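PDB 4L8K: putative peptidase from Parabacteroides merdae, which is probably a serine peptidase of family S41 that hydrolyses peptide bonds, its substrate not being established. Local coordinates for residues S7-D20 / W33-D46. Numbering follows the deposited sequence.
Sequences SPRDNFEALWRIMD and WDDVYDRYNLLVKD
The indole of W16 is sandwiched: W33 covers one face in an offset stack, the five-membered rings 3.7 Å apart between centroids and tilted by 7°, while Y37 CB sits over the opposite face in a CH-pi contact. The Y37 ring turns its edge to that same indole, with planes at 72°. D34 OD1 lies at the W16 rim. The two indoles run in opposite directions across the stack, and each indole N-H bonds the other's backbone carbonyl within its own ring plane: W33 NE1 to W16 O at 3.0 Å, almost straight, and W16 NE1 to W33 O at 2.8 Å, more bent. An alanine here, with no ring between W33 and Y37 and no NE1 for W33 O, is likely to open a gap there and let the W33 indole shift. F12 extends this aromatic cluster, its CZ 3.6 Å from Y37 CE1. The cluster joins helices 8-22 and 33-43, an antiparallel hairpin in the region matching the Tricorn protease C1 domain; helix 50-61 also packs on it through M60, which touches F12. Y37 OH donates to the syn lone pair of E13 OE2 (2.7 Å). Bent at chi3 (54°), R9 brings NH1 to two carbonyls, V44 O (3.0 Å) and N41 O (2.8 Å). Near the helix start, R9 N donates to D46 OD1 at 3.0 Å, and V44 CG1 packs against P8 CB.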
ATOM      1  N   SER A   7     -28.447   8.966  21.028  1.00 42.70           N
ATOM      2  CA  SER A   7     -28.938   7.606  21.240  1.00 40.76           C
ATOM      3  C   SER A   7     -28.224   6.525  20.378  1.00 39.95           C
ATOM      4  O   SER A   7     -27.842   6.786  19.233  1.00 37.94           O
ATOM      5  CB  SER A   7     -30.448   7.546  20.992  1.00 43.21           C
ATOM      6  OG  SER A   7     -30.783   7.342  19.630  1.00 43.12           O
ATOM      7  N   PRO A   8     -28.133   5.274  20.897  1.00 35.75           N
ATOM      8  CA  PRO A   8     -27.474   4.205  20.132  1.00 34.80           C
ATOM      9  C   PRO A   8     -28.133   3.928  18.782  1.00 39.94           C
ATOM     10  O   PRO A   8     -27.432   3.728  17.785  1.00 41.05           O
ATOM     11  CB  PRO A   8     -27.584   2.993  21.071  1.00 35.94           C
ATOM     12  CG  PRO A   8     -27.570   3.597  22.420  1.00 40.10           C
ATOM     13  CD  PRO A   8     -28.473   4.800  22.257  1.00 36.64           C
ATOM     14  N   ARG A   9     -29.461   3.970  18.730  1.00 36.01           N
ATOM     15  CA  ARG A   9     -30.167   3.695  17.487  1.00 36.31           C
ATOM     16  C   ARG A   9     -29.927   4.801  16.431  1.00 40.08           C
ATOM     17  O   ARG A   9     -29.800   4.466  15.257  1.00 38.02           O
ATOM     18  CB  ARG A   9     -31.649   3.428  17.732  1.00 36.08           C
ATOM     19  CG  ARG A   9     -31.862   2.070  18.444  1.00 41.27           C
ATOM     20  CD  ARG A   9     -33.256   1.494  18.306  1.00 51.56           C
ATOM     21  NE  ARG A   9     -33.677   1.397  16.910  1.00 62.30           N
ATOM     22  CZ  ARG A   9     -33.392   0.386  16.095  1.00 73.99           C
ATOM     23  NH1 ARG A   9     -32.702  -0.660  16.535  1.00 48.30           N
ATOM     24  NH2 ARG A   9     -33.795   0.413  14.835  1.00 66.67           N
ATOM     25  N   ASP A  10     -29.759   6.078  16.852  1.00 37.63           N
ATOM     26  CA  ASP A  10     -29.460   7.195  15.941  1.00 37.44           C
ATOM     27  C   ASP A  10     -28.075   7.043  15.340  1.00 39.11           C
ATOM     28  O   ASP A  10     -27.895   7.315  14.153  1.00 38.83           O
ATOM     29  CB  ASP A  10     -29.564   8.544  16.669  1.00 39.47           C
ATOM     30  CG  ASP A  10     -30.973   8.981  17.008  1.00 51.46           C
ATOM     31  OD1 ASP A  10     -31.931   8.432  16.409  1.00 52.50           O
ATOM     32  OD2 ASP A  10     -31.125   9.884  17.865  1.00 58.06           O
ATOM     33  N   ASN A  11     -27.100   6.582  16.153  1.00 33.60           N
ATOM     34  CA  ASN A  11     -25.729   6.347  15.705  1.00 30.52           C
ATOM     35  C   ASN A  11     -25.663   5.097  14.840  1.00 30.58           C
ATOM     36  O   ASN A  11     -24.950   5.097  13.843  1.00 28.85           O
ATOM     37  CB  ASN A  11     -24.791   6.278  16.888  1.00 31.18           C
ATOM     38  CG  ASN A  11     -24.596   7.655  17.454  1.00 43.20           C
ATOM     39  OD1 ASN A  11     -23.847   8.465  16.913  1.00 35.08           O
ATOM     40  ND2 ASN A  11     -25.380   8.003  18.458  1.00 34.71           N
ATOM     41  N   PHE A  12     -26.462   4.069  15.159  1.00 27.90           N
ATOM     42  CA  PHE A  12     -26.561   2.878  14.302  1.00 27.85           C
ATOM     43  C   PHE A  12     -27.055   3.293  12.892  1.00 31.90           C
ATOM     44  O   PHE A  12     -26.410   2.968  11.886  1.00 28.27           O
ATOM     45  CB  PHE A  12     -27.500   1.819  14.930  1.00 29.40           C
ATOM     46  CG  PHE A  12     -28.120   0.863  13.941  1.00 31.40           C
ATOM     47  CD1 PHE A  12     -27.326  -0.007  13.191  1.00 32.89           C
ATOM     48  CD2 PHE A  12     -29.499   0.840  13.744  1.00 34.42           C
ATOM     49  CE1 PHE A  12     -27.901  -0.865  12.241  1.00 33.79           C
ATOM     50  CE2 PHE A  12     -30.077  -0.044  12.827  1.00 37.43           C
ATOM     51  CZ  PHE A  12     -29.270  -0.888  12.075  1.00 34.98           C
ATOM     52  N   GLU A  13     -28.197   4.018  12.846  1.00 31.95           N
ATOM     53  CA  GLU A  13     -28.825   4.493  11.612  1.00 34.37           C
ATOM     54  C   GLU A  13     -27.861   5.347  10.791  1.00 38.58           C
ATOM     55  O   GLU A  13     -27.705   5.085   9.606  1.00 39.55           O
ATOM     56  CB  GLU A  13     -30.112   5.297  11.905  1.00 37.30           C
ATOM     57  CG  GLU A  13     -31.266   4.481  12.468  1.00 49.54           C
ATOM     58  CD  GLU A  13     -32.010   3.521  11.556  1.00 77.58           C
ATOM     59  OE1 GLU A  13     -31.804   3.566  10.320  1.00 68.99           O
ATOM     60  OE2 GLU A  13     -32.833   2.739  12.088  1.00 79.37           O
ATOM     61  N   ALA A  14     -27.187   6.325  11.430  1.00 34.16           N
ATOM     62  CA  ALA A  14     -26.241   7.230  10.778  1.00 33.67           C
ATOM     63  C   ALA A  14     -25.045   6.475  10.194  1.00 36.01           C
ATOM     64  O   ALA A  14     -24.719   6.694   9.028  1.00 35.08           O
ATOM     65  CB  ALA A  14     -25.756   8.282  11.757  1.00 34.09           C
ATOM     66  N   LEU A  15     -24.431   5.561  10.980  1.00 30.88           N
ATOM     67  CA  LEU A  15     -23.302   4.758  10.531  1.00 28.91           C
ATOM     68  C   LEU A  15     -23.692   3.850   9.351  1.00 31.28           C
ATOM     69  O   LEU A  15     -22.937   3.782   8.385  1.00 29.51           O
ATOM     70  CB  LEU A  15     -22.699   3.926  11.689  1.00 28.16           C
ATOM     71  CG  LEU A  15     -21.491   3.032  11.307  1.00 32.29           C
ATOM     72  CD1 LEU A  15     -20.351   3.843  10.674  1.00 32.86           C
ATOM     73  CD2 LEU A  15     -21.002   2.233  12.469  1.00 31.16           C
ATOM     74  N   TRP A  16     -24.855   3.167   9.424  1.00 28.57           N
ATOM     75  CA  TRP A  16     -25.310   2.296   8.341  1.00 28.17           C
ATOM     76  C   TRP A  16     -25.484   3.104   7.029  1.00 33.76           C
ATOM     77  O   TRP A  16     -25.063   2.646   5.962  1.00 32.86           O
ATOM     78  CB  TRP A  16     -26.627   1.571   8.718  1.00 26.74           C
ATOM     79  CG  TRP A  16     -27.013   0.555   7.680  1.00 27.31           C
ATOM     80  CD1 TRP A  16     -26.554  -0.728   7.586  1.00 29.12           C
ATOM     81  CD2 TRP A  16     -27.754   0.806   6.467  1.00 28.13           C
ATOM     82  NE1 TRP A  16     -27.043  -1.323   6.441  1.00 28.62           N
ATOM     83  CE2 TRP A  16     -27.783  -0.402   5.736  1.00 31.26           C
ATOM     84  CE3 TRP A  16     -28.471   1.913   5.970  1.00 30.16           C
ATOM     85  CZ2 TRP A  16     -28.511  -0.541   4.541  1.00 31.59           C
ATOM     86  CZ3 TRP A  16     -29.184   1.775   4.785  1.00 31.71           C
ATOM     87  CH2 TRP A  16     -29.191   0.567   4.077  1.00 31.94           C
ATOM     88  N   ARG A  17     -26.103   4.300   7.132  1.00 32.58           N
ATOM     89  CA  ARG A  17     -26.379   5.222   6.031  1.00 33.38           C
ATOM     90  C   ARG A  17     -25.080   5.782   5.426  1.00 36.26           C
ATOM     91  O   ARG A  17     -24.967   5.843   4.198  1.00 35.83           O
ATOM     92  CB  ARG A  17     -27.287   6.363   6.503  1.00 36.14           C
ATOM     93  CG  ARG A  17     -28.557   6.532   5.663  1.00 57.42           C
ATOM     94  CD  ARG A  17     -29.391   7.718   6.108  1.00 73.67           C
ATOM     95  NE  ARG A  17     -29.315   8.830   5.156  1.00 88.58           N
ATOM     96  CZ  ARG A  17     -28.417   9.810   5.213  1.00106.30           C
ATOM     97  NH1 ARG A  17     -27.499   9.824   6.176  1.00 91.53           N
ATOM     98  NH2 ARG A  17     -28.418  10.773   4.301  1.00 97.45           N
ATOM     99  N   ILE A  18     -24.094   6.158   6.281  1.00 32.12           N
ATOM    100  CA  ILE A  18     -22.798   6.677   5.821  1.00 31.32           C
ATOM    101  C   ILE A  18     -22.108   5.607   4.944  1.00 37.21           C
ATOM    102  O   ILE A  18     -21.606   5.934   3.864  1.00 37.46           O
ATOM    103  CB  ILE A  18     -21.899   7.161   6.993  1.00 31.83           C
ATOM    104  CG1 ILE A  18     -22.461   8.467   7.601  1.00 32.41           C
ATOM    105  CG2 ILE A  18     -20.440   7.372   6.525  1.00 30.56           C
ATOM    106  CD1 ILE A  18     -21.940   8.831   8.980  1.00 32.78           C
HETATM  107  N   MSE A  19     -22.128   4.331   5.401  1.00 30.49           N
HETATM  108  CA  MSE A  19     -21.553   3.211   4.671  1.00 26.47           C
HETATM  109  C   MSE A  19     -22.326   2.947   3.396  1.00 34.61           C
HETATM  110  O   MSE A  19     -21.726   2.852   2.325  1.00 35.39           O
HETATM  111  CB  MSE A  19     -21.540   1.964   5.551  1.00 25.69           C
HETATM  112  CG  MSE A  19     -20.412   1.962   6.579  1.00 27.64           C
HETATM  113 SE   MSE A  19     -18.728   1.538   5.746  0.75 29.85          SE
HETATM  114  CE  MSE A  19     -18.978  -0.337   5.333  1.00 26.84           C
ATOM    115  N   ASP A  20     -23.667   2.875   3.502  1.00 33.80           N
ATOM    116  CA  ASP A  20     -24.575   2.607   2.377  1.00 33.59           C
ATOM    117  C   ASP A  20     -24.369   3.569   1.206  1.00 38.03           C
ATOM    118  O   ASP A  20     -24.358   3.136   0.053  1.00 38.76           O
ATOM    119  CB  ASP A  20     -26.031   2.686   2.847  1.00 35.34           C
ATOM    120  CG  ASP A  20     -27.038   2.189   1.836  1.00 39.75           C
ATOM    121  OD1 ASP A  20     -26.940   1.006   1.425  1.00 38.10           O
ATOM    122  OD2 ASP A  20     -27.946   2.963   1.480  1.00 48.54           O
ATOM    123  N   TRP A  33     -25.651  -5.391   2.266  1.00 40.42           N
ATOM    124  CA  TRP A  33     -25.742  -4.319   3.253  1.00 37.99           C
ATOM    125  C   TRP A  33     -27.171  -4.112   3.784  1.00 45.10           C
ATOM    126  O   TRP A  33     -27.322  -3.640   4.911  1.00 45.84           O
ATOM    127  CB  TRP A  33     -25.148  -3.010   2.707  1.00 34.51           C
ATOM    128  CG  TRP A  33     -24.736  -2.039   3.780  1.00 33.15           C
ATOM    129  CD1 TRP A  33     -25.150  -0.744   3.910  1.00 36.00           C
ATOM    130  CD2 TRP A  33     -23.805  -2.274   4.852  1.00 31.40           C
ATOM    131  NE1 TRP A  33     -24.546  -0.157   4.998  1.00 33.97           N
ATOM    132  CE2 TRP A  33     -23.716  -1.075   5.599  1.00 34.31           C
ATOM    133  CE3 TRP A  33     -23.005  -3.373   5.234  1.00 31.71           C
ATOM    134  CZ2 TRP A  33     -22.909  -0.962   6.743  1.00 32.00           C
ATOM    135  CZ3 TRP A  33     -22.172  -3.247   6.337  1.00 32.36           C
ATOM    136  CH2 TRP A  33     -22.132  -2.055   7.082  1.00 32.62           C
ATOM    137  N   ASP A  34     -28.203  -4.524   3.023  1.00 42.51           N
ATOM    138  CA  ASP A  34     -29.601  -4.459   3.467  1.00 43.30           C
ATOM    139  C   ASP A  34     -29.888  -5.530   4.523  1.00 44.13           C
ATOM    140  O   ASP A  34     -30.640  -5.260   5.459  1.00 44.08           O
ATOM    141  CB  ASP A  34     -30.568  -4.616   2.276  1.00 47.04           C
ATOM    142  CG  ASP A  34     -30.749  -3.381   1.406  1.00 55.88           C
ATOM    143  OD1 ASP A  34     -30.524  -2.256   1.910  1.00 55.40           O
ATOM    144  OD2 ASP A  34     -31.169  -3.537   0.235  1.00 63.97           O
ATOM    145  N   ASP A  35     -29.288  -6.739   4.379  1.00 39.18           N
ATOM    146  CA  ASP A  35     -29.439  -7.840   5.344  1.00 39.46           C
ATOM    147  C   ASP A  35     -28.644  -7.530   6.612  1.00 40.72           C
ATOM    148  O   ASP A  35     -29.021  -7.992   7.690  1.00 39.37           O
ATOM    149  CB  ASP A  35     -28.996  -9.204   4.767  1.00 42.03           C
ATOM    150  CG  ASP A  35     -29.640  -9.632   3.450  1.00 60.45           C
ATOM    151  OD1 ASP A  35     -30.763  -9.149   3.141  1.00 63.32           O
ATOM    152  OD2 ASP A  35     -29.037 -10.479   2.741  1.00 67.18           O
ATOM    153  N   VAL A  36     -27.540  -6.753   6.469  1.00 36.62           N
ATOM    154  CA  VAL A  36     -26.706  -6.274   7.577  1.00 34.86           C
ATOM    155  C   VAL A  36     -27.571  -5.287   8.389  1.00 39.88           C
ATOM    156  O   VAL A  36     -27.570  -5.337   9.631  1.00 39.66           O
ATOM    157  CB  VAL A  36     -25.350  -5.657   7.085  1.00 36.15           C
ATOM    158  CG1 VAL A  36     -24.695  -4.802   8.164  1.00 34.34           C
ATOM    159  CG2 VAL A  36     -24.383  -6.747   6.616  1.00 34.88           C
ATOM    160  N   TYR A  37     -28.359  -4.434   7.685  1.00 36.53           N
ATOM    161  CA  TYR A  37     -29.267  -3.517   8.374  1.00 37.12           C
ATOM    162  C   TYR A  37     -30.303  -4.308   9.197  1.00 41.91           C
ATOM    163  O   TYR A  37     -30.480  -4.009  10.369  1.00 40.92           O
ATOM    164  CB  TYR A  37     -29.990  -2.549   7.410  1.00 38.94           C
ATOM    165  CG  TYR A  37     -30.937  -1.623   8.142  1.00 41.49           C
ATOM    166  CD1 TYR A  37     -30.486  -0.423   8.685  1.00 42.80           C
ATOM    167  CD2 TYR A  37     -32.261  -1.994   8.382  1.00 44.69           C
ATOM    168  CE1 TYR A  37     -31.336   0.403   9.424  1.00 42.94           C
ATOM    169  CE2 TYR A  37     -33.118  -1.185   9.134  1.00 46.44           C
ATOM    170  CZ  TYR A  37     -32.656   0.022   9.635  1.00 54.03           C
ATOM    171  OH  TYR A  37     -33.514   0.824  10.350  1.00 56.98           O
ATOM    172  N   ASP A  38     -30.984  -5.288   8.575  1.00 40.57           N
ATOM    173  CA  ASP A  38     -32.040  -6.089   9.217  1.00 42.05           C
ATOM    174  C   ASP A  38     -31.534  -6.807  10.463  1.00 46.37           C
ATOM    175  O   ASP A  38     -32.226  -6.806  11.479  1.00 47.14           O
ATOM    176  CB  ASP A  38     -32.650  -7.105   8.236  1.00 44.47           C
ATOM    177  CG  ASP A  38     -33.340  -6.478   7.042  1.00 55.16           C
ATOM    178  OD1 ASP A  38     -33.793  -5.317   7.159  1.00 55.01           O
ATOM    179  OD2 ASP A  38     -33.430  -7.150   5.991  1.00 64.21           O
ATOM    180  N   ARG A  39     -30.320  -7.383  10.396  1.00 41.33           N
ATOM    181  CA  ARG A  39     -29.733  -8.108  11.524  1.00 40.11           C
ATOM    182  C   ARG A  39     -29.358  -7.169  12.683  1.00 40.85           C
ATOM    183  O   ARG A  39     -29.769  -7.402  13.819  1.00 39.90           O
ATOM    184  CB  ARG A  39     -28.508  -8.905  11.073  1.00 40.05           C
ATOM    185  CG  ARG A  39     -28.898 -10.192  10.361  1.00 55.00           C
ATOM    186  CD  ARG A  39     -27.722 -11.103  10.083  1.00 65.65           C
ATOM    187  NE  ARG A  39     -26.849 -10.576   9.032  1.00 63.88           N
ATOM    188  CZ  ARG A  39     -25.560 -10.296   9.190  1.00 71.49           C
ATOM    189  NH1 ARG A  39     -24.964 -10.497  10.360  1.00 53.85           N
ATOM    190  NH2 ARG A  39     -24.851  -9.831   8.177  1.00 62.57           N
ATOM    191  N   TYR A  40     -28.599  -6.100  12.387  1.00 35.61           N
ATOM    192  CA  TYR A  40     -28.123  -5.160  13.406  1.00 34.83           C
ATOM    193  C   TYR A  40     -29.237  -4.271  13.961  1.00 41.57           C
ATOM    194  O   TYR A  40     -29.120  -3.795  15.092  1.00 42.48           O
ATOM    195  CB  TYR A  40     -26.941  -4.334  12.873  1.00 34.05           C
ATOM    196  CG  TYR A  40     -25.678  -5.170  12.830  1.00 33.68           C
ATOM    197  CD1 TYR A  40     -25.421  -6.037  11.763  1.00 35.78           C
ATOM    198  CD2 TYR A  40     -24.777  -5.156  13.890  1.00 32.92           C
ATOM    199  CE1 TYR A  40     -24.278  -6.841  11.739  1.00 34.33           C
ATOM    200  CE2 TYR A  40     -23.651  -5.976  13.887  1.00 32.80           C
ATOM    201  CZ  TYR A  40     -23.394  -6.797  12.798  1.00 35.55           C
ATOM    202  OH  TYR A  40     -22.269  -7.576  12.776  1.00 34.79           O
ATOM    203  N   ASN A  41     -30.329  -4.104  13.207  1.00 39.17           N
ATOM    204  CA  ASN A  41     -31.515  -3.368  13.638  1.00 39.91           C
ATOM    205  C   ASN A  41     -32.097  -4.025  14.897  1.00 45.82           C
ATOM    206  O   ASN A  41     -32.523  -3.317  15.814  1.00 45.52           O
ATOM    207  CB  ASN A  41     -32.556  -3.344  12.513  1.00 36.35           C
ATOM    208  CG  ASN A  41     -33.849  -2.674  12.864  1.00 55.27           C
ATOM    209  OD1 ASN A  41     -33.879  -1.562  13.372  1.00 54.19           O
ATOM    210  ND2 ASN A  41     -34.950  -3.319  12.552  1.00 47.27           N
ATOM    211  N   LEU A  42     -32.048  -5.381  14.954  1.00 43.09           N
ATOM    212  CA  LEU A  42     -32.561  -6.193  16.065  1.00 44.21           C
ATOM    213  C   LEU A  42     -31.594  -6.241  17.234  1.00 45.81           C
ATOM    214  O   LEU A  42     -32.003  -6.573  18.352  1.00 45.33           O
ATOM    215  CB  LEU A  42     -32.861  -7.635  15.602  1.00 45.21           C
ATOM    216  CG  LEU A  42     -33.855  -7.817  14.438  1.00 51.44           C
ATOM    217  CD1 LEU A  42     -33.769  -9.219  13.865  1.00 52.07           C
ATOM    218  CD2 LEU A  42     -35.276  -7.501  14.858  1.00 53.77           C
ATOM    219  N   LEU A  43     -30.322  -5.913  16.990  1.00 40.38           N
ATOM    220  CA  LEU A  43     -29.285  -5.977  18.011  1.00 39.10           C
ATOM    221  C   LEU A  43     -29.065  -4.644  18.742  1.00 43.89           C
ATOM    222  O   LEU A  43     -28.824  -4.661  19.953  1.00 46.14           O
ATOM    223  CB  LEU A  43     -27.956  -6.476  17.397  1.00 37.68           C
ATOM    224  CG  LEU A  43     -27.971  -7.916  16.840  1.00 41.92           C
ATOM    225  CD1 LEU A  43     -26.740  -8.215  16.051  1.00 41.10           C
ATOM    226  CD2 LEU A  43     -28.048  -8.918  17.931  1.00 42.91           C
ATOM    227  N   VAL A  44     -29.150  -3.508  18.036  1.00 37.00           N
ATOM    228  CA  VAL A  44     -28.926  -2.205  18.658  1.00 34.90           C
ATOM    229  C   VAL A  44     -30.172  -1.778  19.463  1.00 40.74           C
ATOM    230  O   VAL A  44     -31.272  -1.714  18.922  1.00 41.00           O
ATOM    231  CB  VAL A  44     -28.494  -1.132  17.630  1.00 36.56           C
ATOM    232  CG1 VAL A  44     -28.202   0.195  18.318  1.00 35.62           C
ATOM    233  CG2 VAL A  44     -27.288  -1.599  16.804  1.00 34.52           C
ATOM    234  N   LYS A  45     -29.986  -1.517  20.772  1.00 38.16           N
ATOM    235  CA  LYS A  45     -31.039  -1.053  21.688  1.00 38.80           C
ATOM    236  C   LYS A  45     -30.613   0.251  22.336  1.00 42.53           C
ATOM    237  O   LYS A  45     -29.444   0.391  22.670  1.00 40.23           O
ATOM    238  CB  LYS A  45     -31.357  -2.102  22.791  1.00 41.45           C
ATOM    239  CG  LYS A  45     -31.464  -3.554  22.328  1.00 47.82           C
ATOM    240  CD  LYS A  45     -32.842  -3.857  21.752  1.00 54.92           C
ATOM    241  CE  LYS A  45     -33.004  -5.283  21.305  1.00 59.99           C
ATOM    242  NZ  LYS A  45     -34.112  -5.428  20.320  1.00 66.23           N
ATOM    243  N   ASP A  46     -31.559   1.172  22.592  1.00 41.36           N
ATOM    244  CA  ASP A  46     -31.240   2.458  23.222  1.00 40.87           C
ATOM    245  C   ASP A  46     -30.794   2.322  24.699  1.00 44.69           C
ATOM    246  O   ASP A  46     -30.294   3.298  25.267  1.00 45.73           O
ATOM    247  CB  ASP A  46     -32.421   3.434  23.091  1.00 43.52           C
ATOM    248  CG  ASP A  46     -32.440   4.180  21.759  1.00 51.72           C
ATOM    249  OD1 ASP A  46     -31.411   4.154  21.041  1.00 48.28           O
ATOM    250  OD2 ASP A  46     -33.476   4.811  21.443  1.00 60.69           O
TER